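Local coordinates for protein superoxide dismutase [Mn/Fe] (Aeropyrum pernix, PDB 3AK2) that catalyses the dismutation of superoxide to oxygen and hydrogen peroxide, working with either manganese or iron in its single-metal site, at residues E25-L30 against Y172-N177; E105-G110 against E141-Q146; L117-A122 against S181-W186; V128-L133 against E148-L153. All coordinates share one frame; numbering follows the deposited sequence.

Contact 1 of 4, residues E25-L30 against Y172-N177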
# COMPACT_ATOMS: atom_id res chain seq x y z
N GLU A 25 -18.73 -18.40 -19.15
CA GLU A 25 -18.66 -17.47 -20.26
C GLU A 25 -18.86 -16.01 -19.85
O GLU A 25 -18.14 -15.13 -20.33
CB GLU A 25 -19.67 -17.86 -21.34
CG GLU A 25 -19.66 -16.97 -22.59
CD GLU A 25 -20.69 -17.38 -23.62
OE1 GLU A 25 -21.85 -17.67 -23.23
OE2 GLU A 25 -20.35 -17.41 -24.82
N GLU A 26 -19.83 -15.75 -18.98
CA GLU A 26 -20.14 -14.36 -18.62
C GLU A 26 -18.95 -13.69 -17.95
O GLU A 26 -18.68 -12.51 -18.21
CB GLU A 26 -21.38 -14.25 -17.74
CG GLU A 26 -21.83 -12.80 -17.56
CD GLU A 26 -23.00 -12.61 -16.62
OE1 GLU A 26 -23.43 -11.45 -16.46
OE2 GLU A 26 -23.48 -13.61 -16.03
N ILE A 27 -18.26 -14.43 -17.10
CA ILE A 27 -17.05 -13.91 -16.46
C ILE A 27 -15.98 -13.60 -17.51
O ILE A 27 -15.44 -12.50 -17.54
CB ILE A 27 -16.48 -14.86 -15.39
CG1 ILE A 27 -17.40 -14.88 -14.17
CG2 ILE A 27 -15.06 -14.43 -14.99
CD1 ILE A 27 -17.03 -15.91 -13.13
N MET A 28 -15.69 -14.57 -18.37
CA MET A 28 -14.65 -14.37 -19.37
C MET A 28 -14.92 -13.13 -20.22
O MET A 28 -14.01 -12.34 -20.49
CB MET A 28 -14.49 -15.60 -20.26
CG MET A 28 -14.04 -16.86 -19.54
SD MET A 28 -12.49 -16.70 -18.64
CE MET A 28 -11.34 -16.32 -19.96
N LYS A 29 -16.18 -12.95 -20.62
CA LYS A 29 -16.57 -11.81 -21.46
C LYS A 29 -16.42 -10.47 -20.74
O LYS A 29 -15.78 -9.56 -21.27
CB LYS A 29 -18.00 -11.99 -21.99
CG LYS A 29 -18.40 -10.95 -23.03
CD LYS A 29 -19.69 -11.35 -23.73
CE LYS A 29 -20.01 -10.40 -24.88
NZ LYS A 29 -19.04 -10.55 -26.00
N LEU A 30 -17.00 -10.34 -19.55
CA LEU A 30 -16.86 -9.11 -18.77
C LEU A 30 -15.40 -8.85 -18.42
O LEU A 30 -14.94 -7.71 -18.47
CB LEU A 30 -17.68 -9.19 -17.48
CG LEU A 30 -19.20 -9.20 -17.61
CD1 LEU A 30 -19.81 -9.61 -16.28
CD2 LEU A 30 -19.72 -7.83 -18.03
N TYR A 172 -16.55 -14.09 -8.88
CA TYR A 172 -17.74 -13.87 -8.04
C TYR A 172 -19.06 -14.32 -8.64
O TYR A 172 -19.90 -14.89 -7.95
CB TYR A 172 -17.84 -12.42 -7.56
CG TYR A 172 -18.40 -12.33 -6.16
CD1 TYR A 172 -17.56 -12.34 -5.05
CD2 TYR A 172 -19.78 -12.27 -5.93
CE1 TYR A 172 -18.06 -12.28 -3.76
CE2 TYR A 172 -20.29 -12.21 -4.64
CZ TYR A 172 -19.43 -12.21 -3.56
OH TYR A 172 -19.94 -12.15 -2.29
N LEU A 173 -19.26 -14.07 -9.94
CA LEU A 173 -20.52 -14.45 -10.57
C LEU A 173 -20.81 -15.95 -10.49
O LEU A 173 -21.97 -16.36 -10.43
CB LEU A 173 -20.56 -13.99 -12.03
CG LEU A 173 -20.75 -12.49 -12.29
CD1 LEU A 173 -20.68 -12.23 -13.78
CD2 LEU A 173 -22.06 -11.97 -11.72
N GLN A 174 -19.74 -16.75 -10.49
CA GLN A 174 -19.85 -18.21 -10.47
C GLN A 174 -19.67 -18.79 -9.08
O GLN A 174 -20.48 -19.61 -8.62
CB GLN A 174 -18.81 -18.80 -11.43
CG GLN A 174 -18.83 -20.32 -11.53
CD GLN A 174 -17.86 -20.83 -12.58
OE1 GLN A 174 -17.25 -20.05 -13.30
NE2 GLN A 174 -17.72 -22.15 -12.67
N TYR A 175 -18.61 -18.37 -8.40
CA TYR A 175 -18.20 -18.97 -7.13
C TYR A 175 -18.61 -18.16 -5.91
O TYR A 175 -18.40 -18.59 -4.78
CB TYR A 175 -16.68 -19.21 -7.14
CG TYR A 175 -16.23 -20.23 -8.16
CD1 TYR A 175 -16.28 -21.60 -7.87
CD2 TYR A 175 -15.78 -19.84 -9.42
CE1 TYR A 175 -15.88 -22.54 -8.80
CE2 TYR A 175 -15.38 -20.78 -10.36
CZ TYR A 175 -15.43 -22.13 -10.04
OH TYR A 175 -15.04 -23.06 -10.97
N LYS A 176 -19.19 -16.98 -6.15
CA LYS A 176 -19.57 -16.05 -5.09
C LYS A 176 -18.35 -15.77 -4.20
O LYS A 176 -17.26 -15.52 -4.72
CB LYS A 176 -20.79 -16.57 -4.30
CG LYS A 176 -21.94 -17.12 -5.17
CD LYS A 176 -22.57 -16.04 -6.04
CE LYS A 176 -23.45 -16.63 -7.14
NZ LYS A 176 -24.72 -17.20 -6.62
N ASN A 177 -18.52 -15.82 -2.89
CA ASN A 177 -17.43 -15.59 -1.94
C ASN A 177 -16.39 -16.72 -1.89
O ASN A 177 -15.33 -16.57 -1.29
CB ASN A 177 -18.00 -15.42 -0.55
CG ASN A 177 -18.78 -16.62 -0.10
OD1 ASN A 177 -19.85 -16.91 -0.65
ND2 ASN A 177 -18.26 -17.35 0.88
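I27 CG1 and L173 CG each stand anti to their own carbonyl carbon, beside the backbone N (chi1 -71° and -73°), which aims both chains across the gap, where they slide past each other in opposite directions. They join the start of helix 25-54, in the alpha-hairpin domain of the iron/manganese superoxide dismutase fold, to the short helix 172-175 of the C-terminal domain. The helices come close here, with the CA atoms of I27 and L173 6.9 Å apart. I27 CG1 rests on L173 CB at 3.9 Å, and beyond it I27 CD1 reaches Q174 CB at 3.8 Å, so a long branched aliphatic residue suits position 27. The L30 side chain crosses that of L173 at about a right angle, L30 CD1 3.7 Å from L173 CD1.

With CG anti to its own N (chi1 -171°) and the chain extended, E26 lays its carboxyl end beside L173 CD1, CD being 3.7 Å from that methyl. Its charge serves the assembly: E26 OE1 forms a salt bridge with K176 NZ of the second subunit, and K176 of this chain pairs in the same way with E26 of that subunit, so the bridge occurs twice. With E26 cut back to an alanine, K176 of the second subunit would probably lose its carboxylate mate, and L173 CD1 the packing on one side. Q174 combines both roles: its aliphatic stem packs on I27, while its amide takes the N-H of I24 and gives to P21 O, tying helix 172-175 to the residues leading into helix 25-54. Q174 CG lies 3.6 Å above the plane of the Y175 ring, offset toward the rim.

Contact 2 of 4, residues E105-G110 against E141-Q146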
# COMPACT_ATOMS: atom_id res chain seq x y z
N GLU A 105 10.26 -29.86 -9.07
CA GLU A 105 10.81 -30.98 -8.30
C GLU A 105 11.97 -30.54 -7.41
O GLU A 105 12.01 -30.87 -6.22
CB GLU A 105 11.25 -32.10 -9.25
CG GLU A 105 11.81 -33.35 -8.55
CD GLU A 105 10.80 -34.05 -7.65
OE1 GLU A 105 11.22 -34.59 -6.60
OE2 GLU A 105 9.59 -34.07 -7.98
N LYS A 106 12.90 -29.77 -7.98
CA LYS A 106 14.12 -29.37 -7.28
C LYS A 106 13.89 -28.34 -6.19
O LYS A 106 14.60 -28.33 -5.18
CB LYS A 106 15.14 -28.84 -8.28
CG LYS A 106 15.73 -29.90 -9.18
CD LYS A 106 16.54 -29.28 -10.29
CE LYS A 106 17.26 -30.35 -11.08
NZ LYS A 106 17.87 -29.78 -12.31
N GLN A 107 12.90 -27.48 -6.38
CA GLN A 107 12.70 -26.35 -5.48
C GLN A 107 11.57 -26.54 -4.49
O GLN A 107 11.70 -26.16 -3.32
CB GLN A 107 12.46 -25.09 -6.28
CG GLN A 107 13.59 -24.74 -7.19
CD GLN A 107 13.36 -23.43 -7.87
OE1 GLN A 107 13.32 -23.34 -9.09
NE2 GLN A 107 13.16 -22.38 -7.06
N PHE A 108 10.46 -27.10 -4.96
CA PHE A 108 9.27 -27.22 -4.12
C PHE A 108 9.05 -28.64 -3.62
O PHE A 108 8.14 -28.88 -2.82
CB PHE A 108 8.03 -26.69 -4.86
CG PHE A 108 8.17 -25.27 -5.35
CD1 PHE A 108 8.14 -24.21 -4.45
CD2 PHE A 108 8.35 -25.00 -6.70
CE1 PHE A 108 8.28 -22.90 -4.89
CE2 PHE A 108 8.49 -23.69 -7.15
CZ PHE A 108 8.46 -22.64 -6.24
N GLY A 109 9.89 -29.56 -4.07
CA GLY A 109 9.77 -30.97 -3.67
C GLY A 109 8.66 -31.69 -4.40
O GLY A 109 8.06 -32.63 -3.87
N GLY A 110 8.37 -31.26 -5.63
CA GLY A 110 7.39 -31.94 -6.47
C GLY A 110 6.12 -31.16 -6.72
O GLY A 110 5.86 -30.14 -6.06
N GLU A 141 15.98 -19.44 -10.65
CA GLU A 141 15.09 -20.36 -9.95
C GLU A 141 13.68 -19.80 -9.91
O GLU A 141 13.47 -18.60 -10.12
CB GLU A 141 15.55 -20.54 -8.50
CG GLU A 141 16.86 -21.25 -8.30
CD GLU A 141 17.05 -21.71 -6.87
OE1 GLU A 141 16.48 -21.09 -5.94
OE2 GLU A 141 17.79 -22.69 -6.67
N LEU A 142 12.72 -20.66 -9.60
CA LEU A 142 11.33 -20.26 -9.40
C LEU A 142 11.12 -19.66 -8.02
O LEU A 142 11.77 -20.04 -7.04
CB LEU A 142 10.39 -21.45 -9.59
CG LEU A 142 10.42 -22.13 -10.96
CD1 LEU A 142 9.52 -23.35 -10.97
CD2 LEU A 142 10.00 -21.17 -12.07
N ARG A 143 10.19 -18.71 -7.95
CA ARG A 143 9.74 -18.12 -6.69
C ARG A 143 8.23 -17.94 -6.77
O ARG A 143 7.70 -17.64 -7.84
CB ARG A 143 10.40 -16.75 -6.47
CG ARG A 143 11.93 -16.73 -6.34
CD ARG A 143 12.37 -17.28 -4.99
NE ARG A 143 13.82 -17.23 -4.80
CZ ARG A 143 14.65 -18.24 -5.03
NH1 ARG A 143 15.95 -18.10 -4.82
NH2 ARG A 143 14.18 -19.40 -5.49
N ILE A 144 7.55 -18.12 -5.65
CA ILE A 144 6.12 -17.82 -5.57
C ILE A 144 5.93 -16.57 -4.72
O ILE A 144 6.59 -16.40 -3.69
CB ILE A 144 5.29 -19.00 -5.00
CG1 ILE A 144 5.40 -20.22 -5.92
CG2 ILE A 144 3.81 -18.61 -4.80
CD1 ILE A 144 4.82 -21.51 -5.34
N LEU A 145 5.04 -15.69 -5.16
CA LEU A 145 4.65 -14.53 -4.35
C LEU A 145 3.21 -14.12 -4.63
O LEU A 145 2.56 -14.64 -5.55
CB LEU A 145 5.61 -13.34 -4.57
CG LEU A 145 5.54 -12.53 -5.87
CD1 LEU A 145 6.15 -11.16 -5.68
CD2 LEU A 145 6.18 -13.25 -7.05
N GLN A 146 2.70 -13.20 -3.80
CA GLN A 146 1.41 -12.56 -4.04
C GLN A 146 1.62 -11.15 -4.57
O GLN A 146 2.62 -10.49 -4.25
CB GLN A 146 0.62 -12.43 -2.75
CG GLN A 146 0.23 -13.73 -2.09
CD GLN A 146 -0.43 -13.51 -0.75
OE1 GLN A 146 -0.21 -12.49 -0.09
NE2 GLN A 146 -1.25 -14.47 -0.33
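Two hydrogen bonds clamp the Q107 side-chain amide onto the backbone of L142. Q107 CG, anti to the carbonyl carbon (chi1 -59°) with the chain extended beyond it, carries the amide to the strand. OE1 accepts from L142 N at 2.8 Å, nearly straight (172°) and on a lone pair, whereas NE2 gives a more bent bond (135°) to L142 O at 2.7 Å. The amide thus meets L142 N and O as the N-H and C=O of a residue on a neighbouring strand could. The E141 carboxylate stacks on it.

In the ionic part, R143 grips E141 OE1 end-on through NH1 and NH2, the shorter bond being 2.9 Å from NH2; K5 N of the third subunit also donates to this oxygen. R143 NH2 reaches L142 O as well, from above the carbonyl plane.

The apolar part belongs to F108, whose ring is broad enough to meet two residues: CE2 touches L142 CB at 3.8 Å and CE1 touches I144 CD1 at 3.8 Å. L54 of the third subunit packs on the same phenylalanine.

A leucine in place of Q107 would probably leave L142 N without its acceptor. Between helix 98-108 and strand 141-148, then, one amide satisfies both polar backbone atoms of buried L142, whose O has two donors, and the paired bonds fix the amide's own rotation.

Contact 3 of 4, residues L117-A122 against S181-W186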
# COMPACT_ATOMS: atom_id res chain seq x y z
N LEU A 117 1.21 -24.97 -2.19
CA LEU A 117 1.75 -23.67 -1.81
C LEU A 117 1.20 -22.55 -2.69
O LEU A 117 0.79 -21.50 -2.19
CB LEU A 117 3.28 -23.68 -1.85
CG LEU A 117 4.00 -22.38 -1.45
CD1 LEU A 117 3.61 -21.94 -0.04
CD2 LEU A 117 5.50 -22.53 -1.56
N PHE A 118 1.19 -22.78 -4.00
CA PHE A 118 0.64 -21.82 -4.94
C PHE A 118 -0.84 -21.56 -4.64
O PHE A 118 -1.28 -20.41 -4.64
CB PHE A 118 0.84 -22.29 -6.38
CG PHE A 118 0.48 -21.26 -7.42
CD1 PHE A 118 1.46 -20.41 -7.94
CD2 PHE A 118 -0.83 -21.13 -7.87
CE1 PHE A 118 1.13 -19.46 -8.90
CE2 PHE A 118 -1.16 -20.18 -8.83
CZ PHE A 118 -0.18 -19.35 -9.34
N SER A 119 -1.59 -22.63 -4.38
CA SER A 119 -3.01 -22.49 -4.04
C SER A 119 -3.21 -21.68 -2.77
O SER A 119 -4.10 -20.84 -2.70
CB SER A 119 -3.68 -23.85 -3.90
OG SER A 119 -3.75 -24.50 -5.16
N ALA A 120 -2.37 -21.92 -1.76
CA ALA A 120 -2.44 -21.16 -0.51
C ALA A 120 -2.11 -19.69 -0.74
O ALA A 120 -2.79 -18.81 -0.22
CB ALA A 120 -1.51 -21.76 0.54
N ALA A 121 -1.08 -19.43 -1.54
CA ALA A 121 -0.73 -18.05 -1.89
C ALA A 121 -1.91 -17.34 -2.57
O ALA A 121 -2.24 -16.21 -2.21
CB ALA A 121 0.50 -18.02 -2.77
N ALA A 122 -2.54 -18.01 -3.53
CA ALA A 122 -3.68 -17.42 -4.24
C ALA A 122 -4.89 -17.19 -3.34
O ALA A 122 -5.51 -16.13 -3.37
CB ALA A 122 -4.06 -18.30 -5.42
N SER A 181 -12.77 -22.50 -3.84
CA SER A 181 -13.27 -23.39 -4.88
C SER A 181 -12.84 -22.93 -6.27
O SER A 181 -12.48 -23.75 -7.11
CB SER A 181 -14.80 -23.50 -4.80
OG SER A 181 -15.29 -24.36 -5.82
N TYR A 182 -12.84 -21.62 -6.49
CA TYR A 182 -12.35 -21.07 -7.75
C TYR A 182 -10.90 -21.47 -8.02
O TYR A 182 -10.58 -21.94 -9.11
CB TYR A 182 -12.50 -19.55 -7.77
CG TYR A 182 -11.64 -18.83 -8.80
CD1 TYR A 182 -11.86 -18.99 -10.16
CD2 TYR A 182 -10.63 -17.96 -8.39
CE1 TYR A 182 -11.08 -18.32 -11.10
CE2 TYR A 182 -9.85 -17.28 -9.31
CZ TYR A 182 -10.08 -17.46 -10.67
OH TYR A 182 -9.32 -16.79 -11.60
N VAL A 183 -10.03 -21.27 -7.02
CA VAL A 183 -8.61 -21.58 -7.16
C VAL A 183 -8.39 -23.07 -7.45
O VAL A 183 -7.60 -23.43 -8.31
CB VAL A 183 -7.82 -21.14 -5.91
CG1 VAL A 183 -6.37 -21.64 -5.95
CG2 VAL A 183 -7.86 -19.62 -5.75
N GLU A 184 -9.12 -23.92 -6.72
CA GLU A 184 -9.03 -25.36 -6.93
C GLU A 184 -9.43 -25.75 -8.36
O GLU A 184 -8.77 -26.58 -9.00
CB GLU A 184 -9.88 -26.11 -5.90
CG GLU A 184 -9.32 -26.07 -4.48
CD GLU A 184 -7.96 -26.73 -4.35
OE1 GLU A 184 -7.71 -27.77 -5.01
OE2 GLU A 184 -7.12 -26.22 -3.57
N ASN A 185 -10.50 -25.14 -8.85
CA ASN A 185 -11.00 -25.41 -10.19
C ASN A 185 -10.10 -24.87 -11.31
O ASN A 185 -10.01 -25.46 -12.38
CB ASN A 185 -12.43 -24.90 -10.35
CG ASN A 185 -13.45 -25.90 -9.88
OD1 ASN A 185 -13.74 -26.88 -10.57
ND2 ASN A 185 -14.02 -25.67 -8.70
N TRP A 186 -9.44 -23.75 -11.03
CA TRP A 186 -8.57 -23.09 -12.01
C TRP A 186 -7.44 -24.00 -12.52
O TRP A 186 -7.04 -23.90 -13.68
CB TRP A 186 -8.02 -21.79 -11.41
CG TRP A 186 -6.92 -21.12 -12.18
CD1 TRP A 186 -7.05 -20.25 -13.22
CD2 TRP A 186 -5.51 -21.25 -11.94
NE1 TRP A 186 -5.82 -19.83 -13.65
CE2 TRP A 186 -4.85 -20.43 -12.88
CE3 TRP A 186 -4.75 -21.98 -11.02
CZ2 TRP A 186 -3.46 -20.32 -12.93
CZ3 TRP A 186 -3.36 -21.86 -11.07
CH2 TRP A 186 -2.74 -21.04 -12.01
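Residues 117-122 of helix 111-123 and 181-186 of helix 179-186 run roughly antiparallel, with 143° between their N-to-C directions, segment axes approaching to 9.9 Å and the closest CA atoms, those of S119 and V183, 6.5 Å apart. V183 fills the middle. Its CG1, anti to the backbone N (chi1 171°), lies 4.0 Å from S119 OG, and its other branch, CG2, meets A122 CB at 4.0 Å. Short residues at 119 and 122, one turn apart on the helix, let the branched valine settle between them.

The hydroxyl of S119 has its hydrogen-bond partners in K115 O and W187 NE1, which satisfies a buried polar atom. E184 passes its OE2 near the serine, but the salt-bridge partner of this carboxylate is K123, just beyond the first segment.

Farther along, F118 and W186 bring their rings together. The planes are nearly parallel, 11° apart, yet slid so far that they barely overlap: the phenylalanine ring and the six-membered ring of the tryptophan have centroids separated by 5.6 Å, and the nearest atoms are F118 CE2 and W186 CZ3 at 3.6 Å. Large rings suit this place because both also reach I164 of strand 159-165, bridging the helices to the sheet.

The result is helix-helix packing within the mixed alpha/beta C-terminal domain of the iron/manganese superoxide dismutases, with the side chain of W186 about 11 Å from the manganese ion.

Contact 4 of 4, residues V128-L133 against E148-L153. With EDO (1,2-ethanediol), chain F.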
# COMPACT_ATOMS: atom_id res chain seq x y z
N VAL A 128 -7.97 -7.77 -3.24
CA VAL A 128 -7.86 -8.30 -4.59
C VAL A 128 -6.39 -8.37 -5.00
O VAL A 128 -5.55 -7.63 -4.48
CB VAL A 128 -8.68 -7.48 -5.59
CG1 VAL A 128 -10.17 -7.60 -5.26
CG2 VAL A 128 -8.25 -6.02 -5.61
N GLY A 129 -6.07 -9.28 -5.91
CA GLY A 129 -4.70 -9.43 -6.38
C GLY A 129 -4.48 -10.70 -7.17
O GLY A 129 -5.39 -11.19 -7.84
N TRP A 130 -3.26 -11.21 -7.07
CA TRP A 130 -2.78 -12.30 -7.92
C TRP A 130 -1.91 -13.26 -7.14
O TRP A 130 -1.18 -12.85 -6.25
CB TRP A 130 -1.91 -11.74 -9.06
CG TRP A 130 -2.60 -10.73 -9.90
CD1 TRP A 130 -2.78 -9.40 -9.61
CD2 TRP A 130 -3.18 -10.94 -11.19
NE1 TRP A 130 -3.46 -8.79 -10.63
CE2 TRP A 130 -3.72 -9.71 -11.62
CE3 TRP A 130 -3.31 -12.06 -12.03
CZ2 TRP A 130 -4.38 -9.56 -12.84
CZ3 TRP A 130 -3.96 -11.91 -13.24
CH2 TRP A 130 -4.49 -10.67 -13.63
N GLY A 131 -2.00 -14.54 -7.49
CA GLY A 131 -0.96 -15.51 -7.13
C GLY A 131 0.01 -15.60 -8.29
O GLY A 131 -0.42 -15.67 -9.45
N VAL A 132 1.30 -15.58 -8.00
CA VAL A 132 2.32 -15.49 -9.04
C VAL A 132 3.44 -16.51 -8.87
O VAL A 132 4.04 -16.61 -7.81
CB VAL A 132 2.94 -14.05 -9.10
CG1 VAL A 132 4.04 -13.97 -10.16
CG2 VAL A 132 1.86 -13.00 -9.37
N LEU A 133 3.69 -17.27 -9.94
CA LEU A 133 4.90 -18.06 -10.06
C LEU A 133 5.84 -17.30 -10.99
O LEU A 133 5.49 -17.02 -12.14
CB LEU A 133 4.60 -19.45 -10.63
CG LEU A 133 5.81 -20.35 -10.92
CD1 LEU A 133 6.52 -20.74 -9.63
CD2 LEU A 133 5.39 -21.59 -11.68
N GLU A 148 -0.86 -7.63 -4.61
CA GLU A 148 -2.13 -6.98 -4.27
C GLU A 148 -2.44 -5.92 -5.32
O GLU A 148 -1.53 -5.35 -5.92
CB GLU A 148 -2.06 -6.38 -2.86
CG GLU A 148 -2.07 -7.46 -1.77
CD GLU A 148 -2.00 -6.91 -0.35
OE1 GLU A 148 -1.60 -7.69 0.54
OE2 GLU A 148 -2.35 -5.73 -0.12
N LYS A 149 -3.73 -5.65 -5.55
CA LYS A 149 -4.15 -4.90 -6.73
C LYS A 149 -3.43 -5.50 -7.94
O LYS A 149 -3.49 -6.71 -8.13
CB LYS A 149 -3.90 -3.39 -6.59
CG LYS A 149 -4.76 -2.73 -5.50
CD LYS A 149 -4.89 -1.21 -5.67
CE LYS A 149 -3.60 -0.46 -5.46
NZ LYS A 149 -3.90 1.00 -5.49
N HIS A 150 -2.74 -4.68 -8.73
CA HIS A 150 -1.87 -5.18 -9.80
C HIS A 150 -0.42 -4.85 -9.56
O HIS A 150 0.46 -5.36 -10.26
CB HIS A 150 -2.27 -4.57 -11.13
CG HIS A 150 -3.67 -4.87 -11.52
ND1 HIS A 150 -4.57 -3.91 -11.92
CD2 HIS A 150 -4.34 -6.05 -11.55
CE1 HIS A 150 -5.73 -4.48 -12.19
NE2 HIS A 150 -5.61 -5.78 -11.97
N ASN A 151 -0.17 -4.00 -8.56
CA ASN A 151 1.08 -3.24 -8.49
C ASN A 151 1.50 -2.98 -7.06
O ASN A 151 2.10 -1.96 -6.76
CB ASN A 151 0.90 -1.90 -9.23
CG ASN A 151 -0.15 -1.01 -8.59
OD1 ASN A 151 -1.11 -1.50 -7.96
ND2 ASN A 151 -0.00 0.29 -8.75
N VAL A 152 1.16 -3.91 -6.16
CA VAL A 152 1.58 -3.83 -4.77
C VAL A 152 2.15 -5.21 -4.43
O VAL A 152 1.52 -6.23 -4.69
CB VAL A 152 0.41 -3.45 -3.83
CG1 VAL A 152 0.86 -3.41 -2.37
CG2 VAL A 152 -0.20 -2.10 -4.24
N LEU A 153 3.35 -5.21 -3.86
CA LEU A 153 4.14 -6.42 -3.54
C LEU A 153 4.89 -6.99 -4.74
O LEU A 153 5.77 -7.84 -4.56
CB LEU A 153 3.32 -7.53 -2.87
CG LEU A 153 2.48 -7.18 -1.64
CD1 LEU A 153 1.75 -8.41 -1.13
CD2 LEU A 153 3.32 -6.55 -0.54
C1 EDO F . -4.38 -1.59 -1.38
O1 EDO F . -5.22 -1.19 -2.47
C2 EDO F . -3.50 -2.75 -1.82
O2 EDO F . -4.12 -3.98 -1.44
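The W130 indole and the H150 imidazole meet rim to rim, planes 51° apart, with neither over the other's face. W130 CG stands anti to the carbonyl carbon (chi1 -57°), which turns the indole edge to H150. H150 CD2 lies in the indole plane only 3.0 Å from W130 NE1, and K149 O, which accepts from W167 NE1, sits at the same edge, 3.2 Å from W130 CD1. Flat rings suit this place because the pair meets other rings: W167 stacks on H150, Y39 meets H150 edge-to-face, and W130 is edge-to-face with the manganese ligand H79. The W130 side chain is about 5 Å from the metal.

The backbones join at the end of the strand pairing. G129 and E148 form an antiparallel non-hydrogen-bonded pair, and K149 N donates to V128 O at 2.9 Å. G129 CA adds a C-H...O contact to K149 O at 3.5 Å; a side chain there would press on E148 CA, so glycine fits. A classic bulge sets N151 and V152 together opposite E148.

E148 OE2 accepts from O2 of a 1,2-ethanediol, probably from the crystallisation liquor, at 2.8 Å. K149 NZ bridges to E126 and E148 of the second subunit, the latter reciprocally, and E148 OE1 to R67 of the third.

Strand 129-136 runs between 141-148 and 159-165, while helix 62-82 lies against the aromatic pair, M78 touching W130 and A74 touching H150.

Contact 4 lies nearest the manganese ion, which is held by H31, H79, D165 and H169; the side chain of I27 in contact 1 is about 8 Å and that of W186 in contact 3 about 11 Å from the ion. Contact 3 links the others. Its F118 packs against contact 4 (F118 CE1 to L133 N, 3.5 Å), its A121 O probably accepts a hydrogen bond from Q146 NE2 of contact 2 at 2.8 Å, and Y175 of contact 1 touches S181, Y182 and N185. Contacts 2 and 4 share the sheet, L145 O facing V132 N at 2.9 Å. Contacts 1 and 2 stand apart, centres about 30 Å from each other, and contact different subunits: the second and the third.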